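Local coordinates for protein PKS (Streptomyces albus, PDB 4OQJ) that probably acts as a polyketide synthase ketosynthase, catalysing carbon–carbon bond formation between carrier-protein-bound acyl chains during oxazolomycin biosynthesis, at residues A114-E119 against L694-F699; A219-A224 against L372-G377; G242-F247 against G330-L335; K283-N288 against A443-E448. All coordinates share one frame; numbering follows the deposited sequence. Where two conformers were deposited one is given.

From the N terminus, helix 105-121 opens the first and longest loop, which interaction 1 closes only when residues 694-699 return to it; the other three contacts are nested inside. Interaction 2 starts at the end of strand 214-221, interaction 3 in the loop before strand 259-267, and interaction 4 on strand 280-289. Interaction 3 closes first, at 330-335, and lies within the loop that interaction 2 closes at 372-377. Interaction 4 closes at 443-448 and crosses both. Interactions 2 and 4 reach the same mixed sheet, interaction 3 joins two loops inside the ketosynthase, and interaction 1 ties the late linker back to that domain. None of the four touches another.

Interaction 1: A114-E119 against L694-F699; sequences AYEALE and LPTYPF
Glu116 and Thr696 mark the closest backbone approach, 5.6 Å between their CA atoms, where the irregular segment 694-699 runs past one side of helix 105-121. Near its end, Pro698 centres an inverse gamma turn just before Phe699. The direct polar link is made by Glu119: its OE1 accepts the N-H of Tyr697 through the syn lone pair, at 2.8 Å and an N-H...O angle of 156°. The same carboxylate lies against CB of Thr696. The chi1 of Thr696, 51°, directs OG1 to a water and places CG2 3.6 Å from Glu116 O. That water accepts from OG1 and donates to Tyr697 O and to Glu116 OE2, 2.7 Å away; OE2 also has a salt bridge to Arg31. The sequence LPTYPF matches the linker motif with which modular polyketide synthases run back over the ketosynthase, and here it docks on a helix of the thiolase-like fold. Phe699 presents its edge to a face of Tyr115 in an offset edge-to-face pair, centroids 5.5 Å apart and planes at 75°. Another part of the Phe699 rim meets Glu116, whose CG lies in the ring plane, 3.6 Å from CE2. Beside this pair, Tyr115 CE1 packs on Tyr697 CB at 3.8 Å, while the Tyr697 ring leads away to hydrogen-bond Asn472 N through its hydroxyl.

Interaction 2: A219-A224 against L372-G377; sequences AAHIQA and LDTAAG
A CH-pi contact of Asp373 with the His221 ring is the centre of a buried packing contact between the end of strand 214-221 and the turn that starts helix 376-390, just after the NVGH motif found in ketosynthases. CB of Asp373 sits almost squarely over the centre of the imidazole, 3.4 Å from the centroid and 8° off the ring normal. From there the carboxylate extends past the CD2 rim, above the ring plane, with OD2 3.3 Å from His221 CD2. A chi1 of 170° swings the ring out toward this turn, and the hydrogen bond of ND1 to Gly257 O fixes its rotation. Leu372 O, which accepts the N-H of Ala375, the N-cap residue, also packs 3.2 Å from His221 CB. Further back along the strand the fit relies on small residues. Ala219 CB lies 3.4 Å from Thr374 O, a carbonyl that also accepts from Ser196 OG, and Ala375 CB rests on Ala219 O at 3.9 Å. Strand 214-221 is flanked in the sheet by strands 132-138 and 259-267, bonding through Ala220 to Gly137 and through Ala219 to Gly261, while the start of helix 195-209 packs on both Ala219 and Thr374.

Interaction 3: G242-F247 against G330-L335; sequences GHCRAF and GTATPL
Ala332 presses its methyl group into the backbone of the facing loop, and the two segments come so close that the CA atoms of Ala332 and Ala246 are 4.0 Å apart. CB of Ala332 lies 3.6 Å from Arg245 N and equally near Ala246 N, so the methyl lies across the backbone of Arg245, from the N of that residue to that of Ala246. Cys244 flanks the methyl: chi1 of 178° sets SG opposite its own backbone N and brings it to 3.8 Å from Ala332 CB, within 3.9 Å of Thr331 O. Beyond Ala332, Ala246 CB meets Gly330 O at 3.9 Å, and the far end of the Phe247 ring comes obliquely to Gly330, CZ to CA 4.3 Å. The sequence GTATPL belongs to the HGTxTxxGD signature of ketosynthases, so the contact lies on the loop that follows the histidine of that motif and leads into helix 336-348. Its backbone is tightly turned, with positive phi at Gly330 (62°) and at Ala332 (66°). The second shell is largely polar. Asp337 grips both loops, accepting Phe247 N through OD2 and, weakly, Ala332 N through OD1. The N-H and carbonyl of Gly330 are bonded to Glu340 and Ser364. Helix 366-369 backs the same region, Lys366 packing on Cys244 and Thr367 on Ala246; farther out, Arg245 turns away to a salt bridge with Asp241.

Interaction 4: K283-N288 against A443-E448; sequences KGTAVN and AHVIVE
Strands 283-288 and 443-448 pair antiparallel from Gly284–Ile446 to Val287–Ala443, their axes 4.8 Å apart and at 175°. Four backbone hydrogen bonds join them: Gly284 and Ile446, and Ala286 and His444, form hydrogen-bonded pairs. Ile446 O takes the N-H of Lys283, whose backbone is helix-like (psi -28°), instead of that of Gly284. Both thus face Ile446, as in a classic beta bulge, and Gly284 N is left buried without a partner. The N-H of Ile446 meets Gly284 O in a straight line, at 2.8 Å. CA-H...O contacts from Val445, Thr285 and Ala443 fill the intervals. This pairing lies inside the mixed sheet of the thiolase-like fold, with strand 23-31 beyond 280-289 and strand 430-436 beyond 441-448. Among apolar contacts, Thr285 and Val445 lie side by side and point the same way, CG2 to CG2 3.8 Å. A chi1 of 68° sends the Thr285 hydroxyl to His201 instead. On that face Val287 CG2 packs on Ala443 CB at 4.1 Å, and Val287 meets Pro185 of the second subunit. Lys283, bent at chi2 and chi3, curls over Glu448; their salt bridge is long and secondary, NZ to OE1 3.9 Å, NZ being bridged to Asp22 and OE1 to Arg430.

Interaction 1: A114-E119 against L694-F699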
loop_
_atom_site.group_PDB
_atom_site.type_symbol
_atom_site.label_atom_id
_atom_site.label_comp_id
_atom_site.label_asym_id
_atom_site.label_seq_id
_atom_site.Cartn_x
_atom_site.Cartn_y
_atom_site.Cartn_z
ATOM N N ALA A 114 -16.057 -8.623 2.033
ATOM C CA ALA A 114 -15.133 -9.287 1.113
ATOM C C ALA A 114 -15.636 -10.676 0.732
ATOM O O ALA A 114 -15.548 -11.078 -0.430
ATOM C CB ALA A 114 -13.738 -9.383 1.735
ATOM N N TYR A 115 -16.139 -11.410 1.718
ATOM C CA TYR A 115 -16.768 -12.700 1.485
ATOM C C TYR A 115 -17.884 -12.540 0.450
ATOM O O TYR A 115 -17.947 -13.294 -0.512
ATOM C CB TYR A 115 -17.296 -13.258 2.808
ATOM C CG TYR A 115 -17.821 -14.691 2.808
ATOM C CD1 TYR A 115 -19.018 -15.027 2.189
ATOM C CD2 TYR A 115 -17.144 -15.692 3.500
ATOM C CE1 TYR A 115 -19.508 -16.338 2.228
ATOM C CE2 TYR A 115 -17.616 -16.986 3.551
ATOM C CZ TYR A 115 -18.796 -17.310 2.915
ATOM O OH TYR A 115 -19.256 -18.605 2.977
ATOM N N GLU A 116 -18.746 -11.545 0.645
ATOM C CA GLU A 116 -19.846 -11.285 -0.281
ATOM C C GLU A 116 -19.341 -10.951 -1.673
ATOM O O GLU A 116 -19.936 -11.386 -2.655
ATOM C CB GLU A 116 -20.728 -10.131 0.212
ATOM C CG GLU A 116 -21.652 -10.469 1.376
ATOM C CD GLU A 116 -22.331 -9.218 1.972
ATOM O OE1 GLU A 116 -21.827 -8.097 1.734
ATOM O OE2 GLU A 116 -23.361 -9.360 2.682
ATOM N N ALA A 117 -18.264 -10.163 -1.764
ATOM C CA ALA A 117 -17.748 -9.755 -3.072
ATOM C C ALA A 117 -17.237 -10.959 -3.860
ATOM O O ALA A 117 -17.466 -11.061 -5.072
ATOM C CB ALA A 117 -16.650 -8.715 -2.923
ATOM N N LEU A 118 -16.550 -11.867 -3.179
ATOM C CA LEU A 118 -16.036 -13.080 -3.818
ATOM C C LEU A 118 -17.189 -14.010 -4.196
ATOM O O LEU A 118 -17.193 -14.597 -5.274
ATOM C CB LEU A 118 -15.045 -13.793 -2.902
ATOM C CG LEU A 118 -13.677 -13.108 -2.853
ATOM C CD1 LEU A 118 -12.918 -13.495 -1.614
ATOM C CD2 LEU A 118 -12.898 -13.472 -4.103
ATOM N N GLU A 119 -18.179 -14.126 -3.321
ATOM C CA GLU A 119 -19.395 -14.845 -3.663
ATOM C C GLU A 119 -20.064 -14.300 -4.926
ATOM O O GLU A 119 -20.469 -15.062 -5.785
ATOM C CB GLU A 119 -20.384 -14.791 -2.509
ATOM C CG GLU A 119 -20.206 -15.886 -1.491
ATOM C CD GLU A 119 -21.363 -15.903 -0.517
ATOM O OE1 GLU A 119 -21.748 -14.801 -0.051
ATOM O OE2 GLU A 119 -21.886 -17.005 -0.228
ATOM N N LEU A 694 -25.353 -14.246 -7.813
ATOM C CA LEU A 694 -26.477 -14.871 -7.124
ATOM C C LEU A 694 -26.488 -14.321 -5.705
ATOM O O LEU A 694 -25.532 -13.659 -5.312
ATOM C CB LEU A 694 -26.344 -16.387 -7.117
ATOM C CG LEU A 694 -26.332 -17.061 -8.487
ATOM C CD1 LEU A 694 -25.918 -18.501 -8.352
ATOM C CD2 LEU A 694 -27.701 -16.974 -9.128
ATOM N N PRO A 695 -27.559 -14.574 -4.932
ATOM C CA PRO A 695 -27.566 -13.976 -3.591
ATOM C C PRO A 695 -26.384 -14.449 -2.759
ATOM O O PRO A 695 -25.860 -15.531 -3.016
ATOM C CB PRO A 695 -28.888 -14.449 -2.994
ATOM C CG PRO A 695 -29.785 -14.672 -4.206
ATOM C CD PRO A 695 -28.855 -15.206 -5.268
ATOM N N THR A 696 -25.983 -13.628 -1.794
ATOM C CA THR A 696 -24.798 -13.880 -0.983
ATOM C C THR A 696 -25.220 -14.434 0.376
ATOM O O THR A 696 -26.414 -14.501 0.677
ATOM C CB THR A 696 -23.955 -12.593 -0.855
ATOM O OG1 THR A 696 -24.772 -11.482 -0.425
ATOM C CG2 THR A 696 -23.376 -12.257 -2.204
ATOM N N TYR A 697 -24.248 -14.876 1.165
ATOM C CA TYR A 697 -24.504 -15.646 2.377
ATOM C C TYR A 697 -25.354 -14.882 3.408
ATOM O O TYR A 697 -25.146 -13.683 3.627
ATOM C CB TYR A 697 -23.171 -16.064 3.019
ATOM C CG TYR A 697 -23.350 -17.094 4.117
ATOM C CD1 TYR A 697 -23.372 -18.451 3.823
ATOM C CD2 TYR A 697 -23.528 -16.709 5.443
ATOM C CE1 TYR A 697 -23.551 -19.399 4.816
ATOM C CE2 TYR A 697 -23.703 -17.657 6.451
ATOM C CZ TYR A 697 -23.717 -19.006 6.124
ATOM O OH TYR A 697 -23.904 -19.969 7.105
ATOM N N PRO A 698 -26.330 -15.573 4.039
ATOM C CA PRO A 698 -27.157 -14.914 5.061
ATOM C C PRO A 698 -26.486 -14.959 6.438
ATOM O O PRO A 698 -26.857 -15.748 7.309
ATOM C CB PRO A 698 -28.450 -15.722 5.032
ATOM C CG PRO A 698 -28.016 -17.093 4.643
ATOM C CD PRO A 698 -26.853 -16.908 3.691
ATOM N N PHE A 699 -25.488 -14.099 6.620
ATOM C CA PHE A 699 -24.704 -14.069 7.843
ATOM C C PHE A 699 -25.602 -13.991 9.059
ATOM O O PHE A 699 -26.558 -13.228 9.069
ATOM C CB PHE A 699 -23.752 -12.876 7.838
ATOM C CG PHE A 699 -22.787 -12.881 6.693
ATOM C CD1 PHE A 699 -21.686 -13.722 6.701
ATOM C CD2 PHE A 699 -22.987 -12.048 5.608
ATOM C CE1 PHE A 699 -20.777 -13.713 5.645
ATOM C CE2 PHE A 699 -22.102 -12.047 4.552
ATOM C CZ PHE A 699 -21.004 -12.871 4.564
HETATM O O HOH W 1 -25.023 -11.447 2.338
HETATM O O HOH W 2 -22.784 -15.285 -7.401
#

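Interaction 2: A219-A224 against L372-G377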
loop_
_atom_site.group_PDB
_atom_site.type_symbol
_atom_site.label_atom_id
_atom_site.label_comp_id
_atom_site.label_asym_id
_atom_site.label_seq_id
_atom_site.Cartn_x
_atom_site.Cartn_y
_atom_site.Cartn_z
ATOM N N ALA A 219 -12.600 -0.913 1.497
ATOM C CA ALA A 219 -12.392 -0.081 2.657
ATOM C C ALA A 219 -13.636 -0.097 3.512
ATOM O O ALA A 219 -14.727 -0.376 3.013
ATOM C CB ALA A 219 -12.043 1.328 2.239
ATOM N N ALA A 220 -13.471 0.185 4.802
ATOM C CA ALA A 220 -14.605 0.293 5.737
ATOM C C ALA A 220 -14.399 1.503 6.609
ATOM O O ALA A 220 -13.291 1.758 7.041
ATOM C CB ALA A 220 -14.717 -0.938 6.605
ATOM N N HIS A 221 -15.461 2.241 6.878
ATOM C CA HIS A 221 -15.404 3.341 7.842
ATOM C C HIS A 221 -16.649 3.271 8.703
ATOM O O HIS A 221 -17.769 3.438 8.207
ATOM C CB HIS A 221 -15.330 4.707 7.171
ATOM C CG HIS A 221 -15.501 5.848 8.123
ATOM N ND1 HIS A 221 -16.691 6.532 8.263
ATOM C CD2 HIS A 221 -14.638 6.413 9.001
ATOM C CE1 HIS A 221 -16.549 7.473 9.182
ATOM N NE2 HIS A 221 -15.313 7.423 9.643
ATOM N N ILE A 222 -16.463 2.988 9.983
ATOM C CA ILE A 222 -17.598 2.891 10.902
ATOM C C ILE A 222 -17.242 3.543 12.210
ATOM O O ILE A 222 -16.312 3.106 12.895
ATOM C CB ILE A 222 -18.011 1.442 11.181
ATOM C CG1 ILE A 222 -18.298 0.702 9.881
ATOM C CG2 ILE A 222 -19.255 1.431 12.065
ATOM C CD1 ILE A 222 -18.430 -0.780 10.052
ATOM N N GLN A 223 -17.972 4.594 12.555
ATOM C CA GLN A 223 -17.782 5.261 13.836
ATOM C C GLN A 223 -18.409 4.436 14.940
ATOM O O GLN A 223 -19.549 3.981 14.812
ATOM C CB GLN A 223 -18.405 6.644 13.823
ATOM C CG GLN A 223 -17.915 7.544 12.729
ATOM C CD GLN A 223 -18.766 8.787 12.630
ATOM O OE1 GLN A 223 -19.994 8.709 12.530
ATOM N NE2 GLN A 223 -18.124 9.945 12.694
ATOM N N ALA A 224 -17.680 4.236 16.030
ATOM C CA ALA A 224 -18.218 3.444 17.125
ATOM C C ALA A 224 -19.412 4.151 17.759
ATOM O O ALA A 224 -20.222 3.506 18.410
ATOM C CB ALA A 224 -17.146 3.164 18.173
ATOM N N LEU A 372 -18.300 8.918 3.235
ATOM C CA LEU A 372 -17.919 7.668 3.908
ATOM C C LEU A 372 -16.439 7.582 4.250
ATOM O O LEU A 372 -15.918 6.502 4.562
ATOM C CB LEU A 372 -18.327 6.469 3.041
ATOM C CG LEU A 372 -19.724 5.887 3.314
ATOM C CD1 LEU A 372 -20.751 6.951 3.387
ATOM C CD2 LEU A 372 -20.122 4.873 2.252
ATOM N N ASP A 373 -15.759 8.717 4.204
ATOM C CA ASP A 373 -14.403 8.806 4.738
ATOM C C ASP A 373 -13.483 7.790 4.027
ATOM O O ASP A 373 -13.342 7.858 2.813
ATOM C CB ASP A 373 -14.446 8.591 6.248
ATOM C CG ASP A 373 -13.176 9.021 6.941
ATOM O OD1 ASP A 373 -12.975 10.242 7.082
ATOM O OD2 ASP A 373 -12.394 8.135 7.352
ATOM N N THR A 374 -12.887 6.841 4.746
ATOM C CA THR A 374 -12.021 5.838 4.125
ATOM C C THR A 374 -12.716 5.100 2.979
ATOM O O THR A 374 -12.080 4.719 1.984
ATOM C CB THR A 374 -11.559 4.813 5.192
ATOM O OG1 THR A 374 -11.273 5.501 6.416
ATOM C CG2 THR A 374 -10.329 4.053 4.737
ATOM N N ALA A 375 -14.023 4.909 3.121
ATOM C CA ALA A 375 -14.820 4.172 2.137
ATOM C C ALA A 375 -15.491 5.045 1.083
ATOM O O ALA A 375 -16.317 4.558 0.307
ATOM C CB ALA A 375 -15.888 3.361 2.857
ATOM N N ALA A 376 -15.181 6.334 1.062
ATOM C CA ALA A 376 -15.899 7.253 0.171
ATOM C C ALA A 376 -15.705 6.859 -1.282
ATOM O O ALA A 376 -16.639 6.901 -2.072
ATOM C CB ALA A 376 -15.441 8.685 0.394
ATOM N N GLY A 377 -14.481 6.467 -1.623
ATOM C CA GLY A 377 -14.164 6.075 -2.975
ATOM C C GLY A 377 -14.877 4.810 -3.406
ATOM O O GLY A 377 -15.136 4.631 -4.602
#

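Interaction 3: G242-F247 against G330-L335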
loop_
_atom_site.group_PDB
_atom_site.type_symbol
_atom_site.label_atom_id
_atom_site.label_comp_id
_atom_site.label_asym_id
_atom_site.label_seq_id
_atom_site.Cartn_x
_atom_site.Cartn_y
_atom_site.Cartn_z
ATOM N N GLY A 242 -27.319 18.485 7.876
ATOM C CA GLY A 242 -27.199 17.071 7.549
ATOM C C GLY A 242 -27.357 16.751 6.068
ATOM O O GLY A 242 -27.294 15.588 5.664
ATOM N N HIS A 243 -27.581 17.776 5.253
ATOM C CA HIS A 243 -27.677 17.603 3.807
ATOM C C HIS A 243 -26.362 17.990 3.137
ATOM O O HIS A 243 -25.677 18.911 3.579
ATOM C CB HIS A 243 -28.821 18.440 3.235
ATOM C CG HIS A 243 -30.165 18.063 3.767
ATOM N ND1 HIS A 243 -30.822 16.914 3.376
ATOM C CD2 HIS A 243 -30.976 18.669 4.666
ATOM C CE1 HIS A 243 -31.976 16.831 4.010
ATOM N NE2 HIS A 243 -32.095 17.883 4.800
ATOM N N CYS A 244 -26.033 17.282 2.065
ATOM C CA CYS A 244 -24.818 17.530 1.291
ATOM C C CYS A 244 -25.192 18.051 -0.101
ATOM O O CYS A 244 -25.561 17.276 -0.994
ATOM C CB CYS A 244 -23.994 16.243 1.191
ATOM S SG CYS A 244 -22.480 16.367 0.195
ATOM N N ARG A 245 -25.102 19.364 -0.285
ATOM C CA ARG A 245 -25.690 19.995 -1.471
ATOM C C ARG A 245 -24.623 20.279 -2.518
ATOM O O ARG A 245 -24.334 21.437 -2.834
ATOM C CB ARG A 245 -26.418 21.281 -1.081
ATOM C CG ARG A 245 -27.408 21.103 0.066
ATOM C CD ARG A 245 -28.061 22.434 0.462
ATOM N NE ARG A 245 -28.889 22.300 1.660
ATOM C CZ ARG A 245 -30.141 21.848 1.663
ATOM N NH1 ARG A 245 -30.723 21.478 0.532
ATOM N NH2 ARG A 245 -30.813 21.758 2.803
ATOM N N ALA A 246 -24.064 19.204 -3.071
ATOM C CA ALA A 246 -22.892 19.297 -3.924
ATOM C C ALA A 246 -23.152 20.148 -5.163
ATOM O O ALA A 246 -24.104 19.902 -5.914
ATOM C CB ALA A 246 -22.422 17.896 -4.337
ATOM N N PHE A 247 -22.283 21.142 -5.341
ATOM C CA PHE A 247 -22.240 22.042 -6.504
ATOM C C PHE A 247 -23.351 23.088 -6.509
ATOM O O PHE A 247 -23.397 23.956 -7.387
ATOM C CB PHE A 247 -22.260 21.219 -7.791
ATOM C CG PHE A 247 -21.179 20.181 -7.827
ATOM C CD1 PHE A 247 -19.848 20.570 -7.782
ATOM C CD2 PHE A 247 -21.480 18.836 -7.866
ATOM C CE1 PHE A 247 -18.832 19.633 -7.791
ATOM C CE2 PHE A 247 -20.466 17.888 -7.877
ATOM C CZ PHE A 247 -19.144 18.290 -7.835
ATOM N N GLY A 330 -16.644 15.642 -4.488
ATOM C CA GLY A 330 -17.982 16.197 -4.315
ATOM C C GLY A 330 -18.491 16.366 -2.894
ATOM O O GLY A 330 -19.571 15.880 -2.559
ATOM N N THR A 331 -17.745 17.092 -2.070
ATOM C CA THR A 331 -18.080 17.230 -0.650
ATOM C C THR A 331 -18.949 18.444 -0.311
ATOM O O THR A 331 -19.330 18.624 0.851
ATOM C CB THR A 331 -16.814 17.328 0.187
ATOM O OG1 THR A 331 -16.012 18.405 -0.315
ATOM C CG2 THR A 331 -16.055 16.027 0.103
ATOM N N ALA A 332 -19.251 19.267 -1.314
ATOM C CA ALA A 332 -20.158 20.408 -1.154
ATOM C C ALA A 332 -19.639 21.519 -0.235
ATOM O O ALA A 332 -20.423 22.160 0.469
ATOM C CB ALA A 332 -21.535 19.920 -0.643
ATOM N N THR A 333 -18.332 21.763 -0.227
ATOM C CA THR A 333 -17.808 22.909 0.507
ATOM C C THR A 333 -17.753 24.101 -0.446
ATOM O O THR A 333 -17.475 23.920 -1.631
ATOM C CB THR A 333 -16.406 22.650 1.100
ATOM O OG1 THR A 333 -15.437 22.573 0.047
ATOM C CG2 THR A 333 -16.388 21.363 1.894
ATOM N N PRO A 334 -18.028 25.320 0.061
ATOM C CA PRO A 334 -17.973 26.532 -0.771
ATOM C C PRO A 334 -16.623 26.740 -1.454
ATOM O O PRO A 334 -16.580 27.239 -2.572
ATOM C CB PRO A 334 -18.242 27.659 0.229
ATOM C CG PRO A 334 -19.013 27.030 1.305
ATOM C CD PRO A 334 -18.502 25.623 1.423
ATOM N N LEU A 335 -15.539 26.365 -0.788
ATOM C CA LEU A 335 -14.211 26.517 -1.370
ATOM C C LEU A 335 -13.902 25.357 -2.306
ATOM O O LEU A 335 -13.372 25.558 -3.395
ATOM C CB LEU A 335 -13.143 26.602 -0.277
#

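Interaction 4: K283-N288 against A443-E448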
loop_
_atom_site.group_PDB
_atom_site.type_symbol
_atom_site.label_atom_id
_atom_site.label_comp_id
_atom_site.label_asym_id
_atom_site.label_seq_id
_atom_site.Cartn_x
_atom_site.Cartn_y
_atom_site.Cartn_z
ATOM N N LYS A 283 -9.911 1.099 -17.017
ATOM C CA LYS A 283 -9.022 1.376 -18.136
ATOM C C LYS A 283 -7.698 1.914 -17.643
ATOM O O LYS A 283 -6.659 1.747 -18.290
ATOM C CB LYS A 283 -9.664 2.389 -19.088
ATOM C CG LYS A 283 -11.060 2.015 -19.574
ATOM C CD LYS A 283 -11.020 0.947 -20.647
ATOM C CE LYS A 283 -10.465 1.473 -21.971
ATOM N NZ LYS A 283 -10.314 0.368 -22.959
ATOM N N GLY A 284 -7.736 2.577 -16.490
ATOM C CA GLY A 284 -6.540 3.180 -15.942
ATOM C C GLY A 284 -6.800 3.854 -14.608
ATOM O O GLY A 284 -7.948 4.152 -14.249
ATOM N N THR A 285 -5.723 4.074 -13.864
ATOM C CA THR A 285 -5.791 4.700 -12.548
ATOM C C THR A 285 -4.552 5.547 -12.347
ATOM O O THR A 285 -3.520 5.278 -12.953
ATOM C CB THR A 285 -5.862 3.666 -11.408
ATOM O OG1 THR A 285 -4.614 2.957 -11.326
ATOM C CG2 THR A 285 -6.997 2.660 -11.619
ATOM N N ALA A 286 -4.650 6.554 -11.489
ATOM C CA ALA A 286 -3.498 7.372 -11.151
ATOM C C ALA A 286 -3.618 7.836 -9.713
ATOM O O ALA A 286 -4.723 8.030 -9.203
ATOM C CB ALA A 286 -3.376 8.556 -12.101
ATOM N N VAL A 287 -2.466 7.968 -9.063
ATOM C CA VAL A 287 -2.374 8.473 -7.709
ATOM C C VAL A 287 -1.209 9.444 -7.644
ATOM O O VAL A 287 -0.146 9.167 -8.201
ATOM C CB VAL A 287 -2.163 7.336 -6.679
ATOM C CG1 VAL A 287 -1.961 7.909 -5.261
ATOM C CG2 VAL A 287 -3.312 6.364 -6.719
ATOM N N ASN A 288 -1.405 10.582 -6.979
ATOM C CA ASN A 288 -0.324 11.503 -6.729
ATOM C C ASN A 288 -0.516 12.148 -5.354
ATOM O O ASN A 288 -1.429 11.774 -4.605
ATOM C CB ASN A 288 -0.229 12.550 -7.858
ATOM C CG ASN A 288 -1.362 13.566 -7.834
ATOM O OD1 ASN A 288 -2.126 13.632 -6.886
ATOM N ND2 ASN A 288 -1.457 14.384 -8.886
ATOM N N ALA A 443 -6.516 10.490 -6.100
ATOM C CA ALA A 443 -6.689 9.344 -6.970
ATOM C C ALA A 443 -7.804 9.605 -7.975
ATOM O O ALA A 443 -8.778 10.303 -7.669
ATOM C CB ALA A 443 -6.995 8.117 -6.162
ATOM N N HIS A 444 -7.644 9.062 -9.176
ATOM C CA HIS A 444 -8.684 9.121 -10.206
ATOM C C HIS A 444 -8.631 7.822 -10.999
ATOM O O HIS A 444 -7.558 7.332 -11.339
ATOM C CB HIS A 444 -8.489 10.332 -11.114
ATOM C CG HIS A 444 -9.638 10.603 -12.049
ATOM N ND1 HIS A 444 -10.764 11.306 -11.667
ATOM C CD2 HIS A 444 -9.819 10.280 -13.353
ATOM C CE1 HIS A 444 -11.580 11.419 -12.707
ATOM N NE2 HIS A 444 -11.025 10.815 -13.742
ATOM N N VAL A 445 -9.801 7.258 -11.257
ATOM C CA VAL A 445 -9.952 5.968 -11.920
ATOM C C VAL A 445 -10.853 6.131 -13.152
ATOM O O VAL A 445 -11.901 6.800 -13.093
ATOM C CB VAL A 445 -10.544 4.942 -10.947
ATOM C CG1 VAL A 445 -10.883 3.617 -11.636
ATOM C CG2 VAL A 445 -9.587 4.728 -9.802
ATOM N N ILE A 446 -10.438 5.537 -14.271
ATOM C CA ILE A 446 -11.220 5.579 -15.501
ATOM C C ILE A 446 -11.913 4.244 -15.651
ATOM O O ILE A 446 -11.265 3.189 -15.633
ATOM C CB ILE A 446 -10.359 5.837 -16.747
ATOM C CG1 ILE A 446 -9.555 7.145 -16.598
ATOM C CG2 ILE A 446 -11.234 5.844 -18.013
ATOM C CD1 ILE A 446 -10.386 8.386 -16.391
ATOM N N VAL A 447 -13.228 4.298 -15.798
ATOM C CA VAL A 447 -14.060 3.096 -15.866
ATOM C C VAL A 447 -14.877 3.116 -17.155
ATOM O O VAL A 447 -15.412 4.159 -17.534
ATOM C CB VAL A 447 -15.029 2.987 -14.658
ATOM C CG1 VAL A 447 -15.675 1.629 -14.633
ATOM C CG2 VAL A 447 -14.304 3.230 -13.343
ATOM N N GLU A 448 -14.964 1.959 -17.815
ATOM C CA GLU A 448 -15.742 1.795 -19.039
ATOM C C GLU A 448 -16.833 0.726 -18.864
ATOM O O GLU A 448 -16.717 -0.209 -18.046
ATOM C CB GLU A 448 -14.808 1.430 -20.195
ATOM C CG GLU A 448 -15.455 1.387 -21.566
ATOM C CD GLU A 448 -14.433 1.207 -22.683
ATOM O OE1 GLU A 448 -13.740 2.188 -23.037
ATOM O OE2 GLU A 448 -14.304 0.076 -23.197
#